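Local atomic coordinates of UDP-glucose 6-dehydrogenase (Pyrobaculum islandicum, PDB entry 3VTF), a protein that probably catalyses the NAD(+)-dependent oxidation of UDP-glucose to UDP-glucuronate, the single step of UDP-glucuronate biosynthesis from this sugar nucleotide. Residues 255-260 against 426-431; 261-264 against 268-271; 238-243 against 310-315; 430-433 against 437-440. All blocks are in the same frame, centred on the assembly; numbering follows the deposited sequence.

Contact 1 (255-260 against 426-431); sequences DTYRVF and GRYVKK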
# COMPACT_ATOMS: atom_id res chain seq x y z
N ASP A 255 0.53 -19.10 7.07
CA ASP A 255 0.08 -18.96 5.69
C ASP A 255 -0.11 -17.43 5.38
O ASP A 255 -1.06 -16.79 5.81
CB ASP A 255 -1.23 -19.74 5.42
CG ASP A 255 -1.63 -19.70 3.93
OD1 ASP A 255 -1.43 -18.69 3.20
OD2 ASP A 255 -2.02 -20.72 3.40
N THR A 256 0.83 -16.89 4.65
CA THR A 256 0.82 -15.41 4.35
C THR A 256 -0.45 -14.98 3.59
O THR A 256 -0.94 -13.86 3.76
CB THR A 256 1.98 -15.22 3.38
OG1 THR A 256 3.19 -15.65 4.06
CG2 THR A 256 2.12 -13.74 2.95
N TYR A 257 -0.97 -15.85 2.72
CA TYR A 257 -2.21 -15.47 1.98
C TYR A 257 -3.39 -15.34 2.90
O TYR A 257 -4.22 -14.40 2.77
CB TYR A 257 -2.46 -16.46 0.85
CG TYR A 257 -1.69 -16.12 -0.42
CD1 TYR A 257 -2.36 -15.67 -1.56
CD2 TYR A 257 -0.35 -16.27 -0.48
CE1 TYR A 257 -1.65 -15.35 -2.76
CE2 TYR A 257 0.38 -15.97 -1.64
CZ TYR A 257 -0.29 -15.46 -2.75
OH TYR A 257 0.42 -15.23 -3.88
N ARG A 258 -3.48 -16.22 3.91
CA ARG A 258 -4.58 -16.04 4.87
C ARG A 258 -4.38 -14.75 5.71
O ARG A 258 -5.33 -14.08 6.15
CB ARG A 258 -4.52 -17.24 5.86
CG ARG A 258 -5.56 -17.14 7.01
CD ARG A 258 -7.02 -17.09 6.45
NE ARG A 258 -8.10 -17.46 7.40
CZ ARG A 258 -9.39 -17.17 7.21
NH1 ARG A 258 -9.79 -16.47 6.14
NH2 ARG A 258 -10.31 -17.56 8.08
N VAL A 259 -3.13 -14.39 5.97
CA VAL A 259 -2.88 -13.14 6.76
C VAL A 259 -3.40 -11.95 5.93
O VAL A 259 -4.11 -11.06 6.47
CB VAL A 259 -1.37 -13.00 7.05
CG1 VAL A 259 -1.04 -11.57 7.53
CG2 VAL A 259 -0.95 -14.12 8.08
N PHE A 260 -3.02 -11.93 4.65
CA PHE A 260 -3.40 -10.71 3.81
C PHE A 260 -4.87 -10.72 3.41
O PHE A 260 -5.41 -9.68 3.13
CB PHE A 260 -2.48 -10.60 2.54
CG PHE A 260 -1.16 -9.96 2.90
CD1 PHE A 260 -1.11 -8.56 3.15
CD2 PHE A 260 -0.03 -10.70 3.03
CE1 PHE A 260 0.07 -7.95 3.56
CE2 PHE A 260 1.18 -10.07 3.43
CZ PHE A 260 1.23 -8.71 3.69
N GLY A 426 6.17 -20.93 -6.13
CA GLY A 426 6.43 -19.46 -6.18
C GLY A 426 5.25 -18.63 -6.37
O GLY A 426 5.39 -17.40 -6.45
N ARG A 427 4.10 -19.27 -6.59
CA ARG A 427 2.85 -18.58 -6.91
C ARG A 427 1.57 -18.98 -6.14
O ARG A 427 0.51 -18.49 -6.49
CB ARG A 427 2.57 -18.65 -8.41
CG ARG A 427 3.65 -18.03 -9.25
CD ARG A 427 3.67 -16.52 -9.11
NE ARG A 427 4.70 -15.94 -9.95
CZ ARG A 427 5.21 -14.73 -9.78
NH1 ARG A 427 4.81 -13.96 -8.80
NH2 ARG A 427 6.14 -14.29 -10.60
N TYR A 428 1.67 -19.80 -5.10
CA TYR A 428 0.50 -20.28 -4.35
C TYR A 428 -0.48 -21.13 -5.13
O TYR A 428 -1.49 -20.65 -5.58
CB TYR A 428 -0.24 -19.14 -3.68
CG TYR A 428 -0.99 -19.53 -2.44
CD1 TYR A 428 -0.34 -19.62 -1.23
CD2 TYR A 428 -2.34 -19.80 -2.48
CE1 TYR A 428 -1.02 -19.96 -0.09
CE2 TYR A 428 -3.02 -20.15 -1.34
CZ TYR A 428 -2.35 -20.24 -0.14
OH TYR A 428 -3.01 -20.58 1.00
N VAL A 429 -0.12 -22.38 -5.36
CA VAL A 429 -1.03 -23.36 -5.93
C VAL A 429 -1.44 -24.39 -4.86
O VAL A 429 -0.63 -25.19 -4.45
CB VAL A 429 -0.37 -24.04 -7.13
CG1 VAL A 429 -1.28 -25.09 -7.73
CG2 VAL A 429 0.03 -23.01 -8.17
N LYS A 430 -2.70 -24.37 -4.46
CA LYS A 430 -3.19 -25.13 -3.27
C LYS A 430 -2.96 -26.64 -3.44
O LYS A 430 -2.49 -27.32 -2.51
CB LYS A 430 -4.71 -24.86 -3.01
CG LYS A 430 -5.08 -23.41 -2.65
CD LYS A 430 -6.16 -23.35 -1.58
CE LYS A 430 -6.17 -22.01 -0.85
NZ LYS A 430 -6.80 -20.92 -1.65
N LYS A 431 -3.20 -27.13 -4.65
CA LYS A 431 -2.99 -28.55 -4.97
C LYS A 431 -1.57 -29.06 -4.74
O LYS A 431 -1.38 -30.25 -4.36
CB LYS A 431 -3.48 -28.96 -6.36
CG LYS A 431 -4.20 -30.35 -6.26
CD LYS A 431 -4.44 -30.96 -7.60
CE LYS A 431 -4.91 -32.42 -7.58
NZ LYS A 431 -3.66 -33.17 -7.73
O HOH W 1 0.11 -15.80 -6.40
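Y257 and Y428 are the residues at which the two backbones come nearest, their CA atoms 8.4 Å apart. Segment 255-260 is the N-terminal part of helix 256-264, with D255 at its N-cap; segment 426-431 is the loop that leaves strand 422-425. Two rings fill the gap. Y257 and Y428 form an offset stack, centroids 4.1 Å apart and planes inclined by 20°, and the two side chains run past each other in opposite directions. Each CB therefore lies over the partner's ring face, giving a reciprocal CH-pi pair; the Y428 CB to Y257 centroid distance is 4.0 Å. With CG of Y428 anti to the backbone N (chi1 -152°), its ring extends toward the helix start, where Y428 OH donates to the syn lone pair of D255 OD2 at 2.6 Å. The other carboxylate oxygen caps the helix: D255 OD1 accepts from R258 N at 3.3 Å, met from above the carboxylate plane, and weakly from Y257 N. One carboxylate thus serves both helix and loop, which fixes its rotation. At the far end of the stack a water donates to Y257 OH at 2.6 Å and to R427 O at 2.7 Å, while Y257 OH also bonds to A276 O. W443 meets the Y428 ring edge-to-face. D255 N is weakly bonded to E223 of the second subunit. The whole is an N-capped helix of the central domain docked by aromatic stacking on the UDP-binding domain, beside R427, which belongs to the UDP-glucose pocket.

Contact 2 (261-264 against 268-271); sequences EAVG and RIGR. With UPG (uridine-5'-diphosphate-glucose), chain B.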
# COMPACT_ATOMS: atom_id res chain seq x y z
N GLU A 261 -5.55 -11.88 3.49
CA GLU A 261 -7.05 -11.88 3.43
C GLU A 261 -7.58 -11.01 4.51
O GLU A 261 -8.46 -10.15 4.28
CB GLU A 261 -7.63 -13.27 3.63
CG GLU A 261 -7.80 -14.00 2.33
CD GLU A 261 -8.22 -15.45 2.55
OE1 GLU A 261 -8.77 -15.80 3.62
OE2 GLU A 261 -7.98 -16.26 1.65
N ALA A 262 -7.10 -11.18 5.75
CA ALA A 262 -7.59 -10.38 6.85
C ALA A 262 -7.09 -8.90 6.76
O ALA A 262 -7.83 -7.93 7.07
CB ALA A 262 -7.11 -11.02 8.21
N VAL A 263 -5.81 -8.70 6.37
CA VAL A 263 -5.26 -7.31 6.27
C VAL A 263 -6.15 -6.51 5.26
O VAL A 263 -6.57 -5.37 5.52
CB VAL A 263 -3.79 -7.39 5.70
CG1 VAL A 263 -3.32 -6.00 5.30
CG2 VAL A 263 -2.85 -8.05 6.75
N GLY A 264 -6.42 -7.12 4.10
CA GLY A 264 -7.18 -6.45 2.99
C GLY A 264 -8.67 -6.07 3.32
O GLY A 264 -9.31 -5.28 2.63
N ARG A 268 -9.31 0.90 4.61
CA ARG A 268 -8.21 1.74 4.11
C ARG A 268 -7.23 1.04 3.20
O ARG A 268 -6.36 1.68 2.58
CB ARG A 268 -7.43 2.23 5.33
CG ARG A 268 -8.27 3.18 6.14
CD ARG A 268 -7.75 3.43 7.54
NE ARG A 268 -7.65 2.18 8.29
CZ ARG A 268 -7.16 2.14 9.50
NH1 ARG A 268 -6.73 3.26 10.05
NH2 ARG A 268 -7.19 1.01 10.20
N ILE A 269 -7.36 -0.25 3.07
CA ILE A 269 -6.33 -1.00 2.36
C ILE A 269 -6.96 -1.69 1.21
O ILE A 269 -7.84 -2.47 1.43
CB ILE A 269 -5.68 -2.07 3.35
CG1 ILE A 269 -5.11 -1.33 4.58
CG2 ILE A 269 -4.89 -3.12 2.57
CD1 ILE A 269 -4.57 -2.27 5.69
N GLY A 270 -6.43 -1.51 -0.00
CA GLY A 270 -6.87 -2.31 -1.17
C GLY A 270 -6.65 -3.81 -1.00
O GLY A 270 -5.54 -4.23 -0.57
N ARG A 271 -7.66 -4.67 -1.27
CA ARG A 271 -7.36 -6.12 -0.99
C ARG A 271 -6.46 -6.78 -2.03
O ARG A 271 -5.83 -7.83 -1.80
CB ARG A 271 -8.66 -6.91 -0.78
CG ARG A 271 -9.53 -6.89 -2.00
CD ARG A 271 -10.98 -7.26 -1.56
NE ARG A 271 -11.86 -7.10 -2.72
CZ ARG A 271 -11.95 -7.96 -3.74
NH1 ARG A 271 -11.25 -9.09 -3.74
NH2 ARG A 271 -12.74 -7.70 -4.78
N1 UPG B . -1.49 10.01 9.51
C2 UPG B . -0.75 10.61 8.44
N3 UPG B . -1.25 10.54 7.20
C4 UPG B . -2.41 9.83 6.96
C5 UPG B . -3.17 9.18 8.00
C6 UPG B . -2.62 9.27 9.29
O2 UPG B . 0.34 11.23 8.64
O4 UPG B . -2.82 9.74 5.75
C1C UPG B . -0.84 10.12 10.84
C2C UPG B . -1.82 10.70 11.84
O2C UPG B . -1.75 12.13 11.89
C3C UPG B . -1.35 10.08 13.17
C4C UPG B . -0.81 8.70 12.76
O4C UPG B . -0.69 8.76 11.32
O3C UPG B . -0.19 10.81 13.65
C5C UPG B . -1.76 7.54 13.12
O5C UPG B . -3.09 7.95 12.79
PA UPG B . -4.38 6.90 13.09
O1A UPG B . -4.24 5.60 12.24
O2A UPG B . -5.68 7.74 13.12
O3A UPG B . -4.16 6.71 14.68
PB UPG B . -4.31 5.41 15.66
O1B UPG B . -5.39 5.72 16.66
O2B UPG B . -2.83 5.42 16.14
O3B UPG B . -4.82 4.12 14.87
C1' UPG B . -3.88 3.10 14.41
C2' UPG B . -4.59 2.30 13.34
C3' UPG B . -5.68 1.45 14.03
C4' UPG B . -5.00 0.58 15.11
C5' UPG B . -4.42 1.55 16.21
C6' UPG B . -3.64 0.89 17.37
O2' UPG B . -5.20 3.40 12.57
O3' UPG B . -6.28 0.65 13.02
O4' UPG B . -6.03 -0.21 15.74
O5' UPG B . -3.39 2.28 15.48
O6' UPG B . -3.03 -0.34 16.91
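The turn after helix 256-264 folds back beneath the helix end and carries R268 into the UDP-glucose site of the second subunit, so V263 and G264 meet I269 and R271 where a subunit completes its neighbour's pocket. G264 and R271 have the closest CA atoms, 4.0 Å apart. The close approach suits a glycine, since a CB there would probably clash with R271 CB, which lies 3.8 Å from G264 O. I269 lies against the last turn: its CD1 reaches V263 O at 3.7 Å and V263 CG1 at 4.0 Å, and its CG2 is near G264 CA. F234 of the second subunit packs on I269, and S231 of that subunit on V263. The R268 guanidinium reaches the sugar, its chain bent at chi3 (-59°). R268 NH1 donates to O2' of the UDP-glucose at 3.0 Å (166°), and R268 NH2 to its O3', also at 3.0 Å (169°). Two nearly straight bonds clasp neighbouring glucose hydroxyls, D266 forms a salt bridge with NH2, and Y273 of the second subunit makes a cation-pi contact with R268. A leucine in place of R268 would probably leave both O2' and O3' without these donors and D266 without its charged mate. Chemically, apolar and backbone contacts pack the turn against the helix, while a guanidinium anchored by D266 supplies paired, directional recognition of the glucose across the dimer interface.

Contact 3 (238-243 against 310-315); sequences KISFAN and LRVNEY. With UPG (uridine-5'-diphosphate-glucose), chain C.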
# COMPACT_ATOMS: atom_id res chain seq x y z
N LYS A 238 3.26 -3.03 -2.87
CA LYS A 238 2.36 -4.01 -2.18
C LYS A 238 2.88 -5.38 -2.34
O LYS A 238 2.75 -6.15 -1.37
CB LYS A 238 0.91 -3.98 -2.71
CG LYS A 238 0.33 -2.56 -2.66
CD LYS A 238 -1.24 -2.37 -2.72
CE LYS A 238 -2.08 -3.48 -2.05
NZ LYS A 238 -3.59 -3.17 -2.09
N ILE A 239 3.31 -5.75 -3.56
CA ILE A 239 3.82 -7.09 -3.82
C ILE A 239 5.08 -7.38 -2.91
O ILE A 239 5.18 -8.44 -2.27
CB ILE A 239 4.19 -7.24 -5.30
CG1 ILE A 239 2.90 -7.12 -6.16
CG2 ILE A 239 4.78 -8.61 -5.60
CD1 ILE A 239 3.18 -7.00 -7.65
N SER A 240 6.01 -6.44 -2.89
CA SER A 240 7.26 -6.63 -2.12
C SER A 240 7.00 -6.62 -0.62
O SER A 240 7.68 -7.34 0.15
CB SER A 240 8.28 -5.51 -2.51
OG SER A 240 8.78 -5.83 -3.75
N PHE A 241 6.07 -5.77 -0.18
CA PHE A 241 5.65 -5.81 1.19
C PHE A 241 5.07 -7.20 1.54
O PHE A 241 5.36 -7.76 2.62
CB PHE A 241 4.71 -4.71 1.56
CG PHE A 241 4.35 -4.70 3.00
CD1 PHE A 241 5.29 -4.33 3.95
CD2 PHE A 241 3.12 -5.11 3.42
CE1 PHE A 241 5.00 -4.28 5.32
CE2 PHE A 241 2.77 -5.06 4.77
CZ PHE A 241 3.70 -4.63 5.75
N ALA A 242 4.19 -7.74 0.68
CA ALA A 242 3.61 -9.10 0.94
C ALA A 242 4.76 -10.13 1.02
O ALA A 242 4.68 -11.08 1.82
CB ALA A 242 2.60 -9.49 -0.14
N ASN A 243 5.82 -9.90 0.23
CA ASN A 243 6.95 -10.85 0.23
C ASN A 243 7.78 -10.69 1.47
O ASN A 243 8.18 -11.66 2.07
CB ASN A 243 7.77 -10.69 -1.05
CG ASN A 243 7.08 -11.37 -2.20
OD1 ASN A 243 6.40 -12.42 -1.97
ND2 ASN A 243 7.32 -10.91 -3.41
N LEU A 310 12.66 -2.93 -4.66
CA LEU A 310 13.43 -3.70 -5.64
C LEU A 310 14.39 -4.71 -4.99
O LEU A 310 14.61 -5.79 -5.54
CB LEU A 310 14.29 -2.76 -6.55
CG LEU A 310 13.72 -2.32 -7.90
CD1 LEU A 310 14.81 -1.65 -8.78
CD2 LEU A 310 13.05 -3.48 -8.67
N ARG A 311 14.98 -4.35 -3.84
CA ARG A 311 15.85 -5.35 -3.14
C ARG A 311 15.07 -6.65 -2.84
O ARG A 311 15.56 -7.79 -3.06
CB ARG A 311 16.32 -4.71 -1.87
CG ARG A 311 17.05 -5.63 -0.92
CD ARG A 311 17.43 -4.94 0.42
NE ARG A 311 17.78 -5.97 1.40
CZ ARG A 311 19.05 -6.31 1.65
NH1 ARG A 311 20.00 -5.66 0.99
NH2 ARG A 311 19.37 -7.27 2.53
N VAL A 312 13.87 -6.52 -2.29
CA VAL A 312 13.04 -7.72 -2.01
C VAL A 312 12.74 -8.44 -3.29
O VAL A 312 12.90 -9.64 -3.37
CB VAL A 312 11.75 -7.28 -1.29
CG1 VAL A 312 10.72 -8.44 -1.22
CG2 VAL A 312 12.13 -6.79 0.09
N ASN A 313 12.38 -7.70 -4.36
CA ASN A 313 12.01 -8.38 -5.60
C ASN A 313 13.15 -9.16 -6.17
O ASN A 313 12.96 -10.27 -6.73
CB ASN A 313 11.50 -7.33 -6.61
CG ASN A 313 10.72 -7.95 -7.75
OD1 ASN A 313 11.08 -7.85 -8.94
ND2 ASN A 313 9.64 -8.56 -7.39
N GLU A 314 14.37 -8.59 -6.07
CA GLU A 314 15.48 -9.29 -6.71
C GLU A 314 15.87 -10.53 -5.90
O GLU A 314 16.45 -11.46 -6.42
CB GLU A 314 16.68 -8.30 -6.75
CG GLU A 314 16.50 -7.31 -7.92
CD GLU A 314 17.42 -6.06 -7.79
OE1 GLU A 314 18.02 -5.85 -6.71
OE2 GLU A 314 17.49 -5.25 -8.74
N TYR A 315 15.57 -10.49 -4.61
CA TYR A 315 15.88 -11.60 -3.69
C TYR A 315 15.01 -12.84 -3.90
O TYR A 315 15.53 -14.00 -3.79
CB TYR A 315 15.71 -11.12 -2.24
CG TYR A 315 15.93 -12.19 -1.18
CD1 TYR A 315 17.24 -12.65 -0.93
CD2 TYR A 315 14.86 -12.68 -0.36
CE1 TYR A 315 17.49 -13.59 0.07
CE2 TYR A 315 15.09 -13.63 0.66
CZ TYR A 315 16.43 -14.05 0.88
OH TYR A 315 16.74 -14.95 1.88
N1 UPG C . 2.19 -9.99 -9.39
C2 UPG C . 2.57 -10.56 -8.14
N3 UPG C . 1.70 -10.53 -7.13
C4 UPG C . 0.48 -9.88 -7.28
C5 UPG C . 0.07 -9.27 -8.51
C6 UPG C . 1.01 -9.31 -9.56
O2 UPG C . 3.69 -11.12 -7.98
O4 UPG C . -0.30 -9.83 -6.27
C1C UPG C . 3.23 -10.05 -10.45
C2C UPG C . 2.66 -10.68 -11.70
O2C UPG C . 2.82 -12.10 -11.72
C3C UPG C . 3.50 -10.02 -12.81
C4C UPG C . 3.80 -8.62 -12.27
O4C UPG C . 3.46 -8.69 -10.86
O3C UPG C . 4.79 -10.68 -12.89
C5C UPG C . 2.96 -7.50 -12.92
O5C UPG C . 1.61 -7.99 -13.04
PA UPG C . 0.44 -7.01 -13.74
O1A UPG C . 0.23 -5.71 -12.90
O2A UPG C . -0.74 -7.92 -14.18
O3A UPG C . 1.15 -6.79 -15.17
PB UPG C . 1.26 -5.49 -16.17
O1B UPG C . 0.57 -5.85 -17.46
O2B UPG C . 2.80 -5.42 -16.14
O3B UPG C . 0.45 -4.24 -15.59
C1' UPG C . 1.14 -3.17 -14.87
C2' UPG C . 0.08 -2.42 -14.09
C3' UPG C . -0.78 -1.62 -15.10
C4' UPG C . 0.17 -0.71 -15.91
C5' UPG C . 1.13 -1.64 -16.76
C6' UPG C . 2.20 -0.93 -17.61
O2' UPG C . -0.68 -3.56 -13.55
O3' UPG C . -1.70 -0.86 -14.35
O4' UPG C . -0.65 0.02 -16.84
O5' UPG C . 1.90 -2.32 -15.72
O6' UPG C . 2.57 0.32 -16.99
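V312 on helix 304-328 presses its CG1 into the surface of helix 221-251, lying 3.5 Å from S240 O and 3.7 Å from N243 CB. The branch gets there because V312 CG1 is anti to the backbone N (chi1 169°), which turns it between residues one helical turn apart, S240 and N243. S240 CB is 4.0 Å from V312 CG1, and S240 and V312 have the closest CA atoms, 5.9 Å apart. The axes of the two short segments approach to 9.0 Å, with a crossing angle of 64°. N313 adds its CB beside S240 OG. Two polar atoms find partners outside the pair: S240 OG bonds to V309 O, and N243 OD1 accepts from G277 N. I305 of the second subunit packs on both S240 and V312, so the crossing borders the dimer interface. On another side of helix 221-251, I239 lies against the uracil of the bound UDP-glucose, with I239 CD1 3.6 Å from N1, CG1 3.7 Å from N3 and CG2 3.6 Å from O2. An alanine at I239 would probably open a gap beneath the base and let the uracil shift, since all three outer carbons of the isoleucine touch the nucleoside. Y273, K344 and K228 hydrogen-bond the same ligand. Helix 221-251 thus has two roles here: van der Waals packing with few polar demands toward helix 304-328, and an apolar bed for the base toward the ligand.

Contact 4 (430-433 against 437-440); sequences KKAR and IYEG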
# COMPACT_ATOMS: atom_id res chain seq x y z
N LYS A 430 -2.70 -24.37 -4.46
CA LYS A 430 -3.19 -25.13 -3.27
C LYS A 430 -2.96 -26.64 -3.44
O LYS A 430 -2.49 -27.32 -2.51
CB LYS A 430 -4.71 -24.86 -3.01
CG LYS A 430 -5.08 -23.41 -2.65
CD LYS A 430 -6.16 -23.35 -1.58
CE LYS A 430 -6.17 -22.01 -0.85
NZ LYS A 430 -6.80 -20.92 -1.65
N LYS A 431 -3.20 -27.13 -4.65
CA LYS A 431 -2.99 -28.55 -4.97
C LYS A 431 -1.57 -29.06 -4.74
O LYS A 431 -1.38 -30.25 -4.36
CB LYS A 431 -3.48 -28.96 -6.36
CG LYS A 431 -4.20 -30.35 -6.26
CD LYS A 431 -4.44 -30.96 -7.60
CE LYS A 431 -4.91 -32.42 -7.58
NZ LYS A 431 -3.66 -33.17 -7.73
N ALA A 432 -0.57 -28.18 -4.88
CA ALA A 432 0.84 -28.56 -4.77
C ALA A 432 1.25 -29.02 -3.37
O ALA A 432 2.27 -29.63 -3.19
CB ALA A 432 1.76 -27.46 -5.28
N ARG A 433 0.43 -28.71 -2.38
CA ARG A 433 0.66 -29.10 -1.00
C ARG A 433 0.68 -30.62 -0.81
O ARG A 433 1.15 -31.13 0.18
CB ARG A 433 -0.38 -28.47 -0.09
CG ARG A 433 -0.12 -27.03 0.22
CD ARG A 433 -0.68 -26.62 1.55
NE ARG A 433 -0.54 -25.18 1.74
CZ ARG A 433 0.43 -24.61 2.43
NH1 ARG A 433 0.47 -23.30 2.53
NH2 ARG A 433 1.35 -25.34 3.03
N ILE A 437 7.60 -32.89 -0.53
CA ILE A 437 8.13 -31.71 0.21
C ILE A 437 7.48 -30.44 -0.48
O ILE A 437 7.56 -30.31 -1.69
CB ILE A 437 9.66 -31.70 0.19
CG1 ILE A 437 10.25 -32.86 1.06
CG2 ILE A 437 10.19 -30.40 0.77
CD1 ILE A 437 11.76 -33.12 0.82
N TYR A 438 6.75 -29.63 0.28
CA TYR A 438 6.16 -28.41 -0.22
C TYR A 438 6.90 -27.24 0.47
O TYR A 438 6.82 -27.12 1.71
CB TYR A 438 4.68 -28.40 0.12
CG TYR A 438 4.00 -27.12 -0.34
CD1 TYR A 438 3.68 -26.93 -1.71
CD2 TYR A 438 3.75 -26.09 0.57
CE1 TYR A 438 3.09 -25.75 -2.13
CE2 TYR A 438 3.21 -24.87 0.13
CZ TYR A 438 2.83 -24.76 -1.23
OH TYR A 438 2.27 -23.55 -1.65
N GLU A 439 7.59 -26.39 -0.31
CA GLU A 439 8.14 -25.18 0.25
C GLU A 439 7.45 -23.96 -0.44
O GLU A 439 7.71 -23.71 -1.56
CB GLU A 439 9.60 -25.14 -0.07
CG GLU A 439 10.46 -26.11 0.72
CD GLU A 439 10.70 -25.68 2.15
OE1 GLU A 439 10.27 -24.56 2.56
OE2 GLU A 439 11.28 -26.51 2.90
N GLY A 440 6.67 -23.19 0.29
CA GLY A 440 6.18 -21.89 -0.24
C GLY A 440 7.35 -20.91 -0.29
O GLY A 440 8.21 -20.87 0.61
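A432 and R433, in the 3-10 segment that begins at K430, meet the ring of Y438 on strand 437-440 from the same side, R433 over the face and A432 by the CD1-CE1 side. K430 opens the turn, its carbonyl O receiving R433 N at 3.2 Å, while K431 turns outward to a salt bridge with E434. A432 CB lies 3.8 Å from Y438 CE1, and A432 O 3.4 Å from Y438 CD1. R433 CG stands above the ring centre, 3.9 Å from the centroid and 7° off the normal, a CH-pi contact. The chain, extended from CG to NE, brings R433 NH2 to 3.5 Å from Y438 CE2, with guanidinium and ring planes 47° apart. Y438 CG is anti to the backbone N (chi1 179°), which swings the ring off the strand toward the turn. Its hydroxyl bonds to D425 and to W443 NE1, and R433 NH2 forms a salt bridge with the C-terminal carboxylate of A444. One ring face is thus met by R433 CG and the oblique guanidinium while the OH is tied to D425 and W443, which probably helps hold the 430-433 turn and C-terminal tail against strand 437-440, outermost in its sheet within this chain.

Along the chain, contacts 1 and 3 interlock, alternating in the order 238-243, 255-260, 310-315, 426-431; contact 2 falls within the span of each, and contact 4 begins where contact 1 ends, sharing K430 and K431. Contacts 1 and 4 have centres about 9 Å apart; contact 1 joins the central domain to the UDP-binding domain. Helix 256-264 serves contacts 1 and 2, centres about 15 Å apart, and F260 packs on A242, tying contact 1 to contact 3, centres about 16 Å apart. A hydrogen bond from K238 NZ to G270 O joins contacts 2 and 3. Contacts 1 to 3 touch the second subunit, so central-domain helices link C-terminal sheet, ligand pocket and dimer interface.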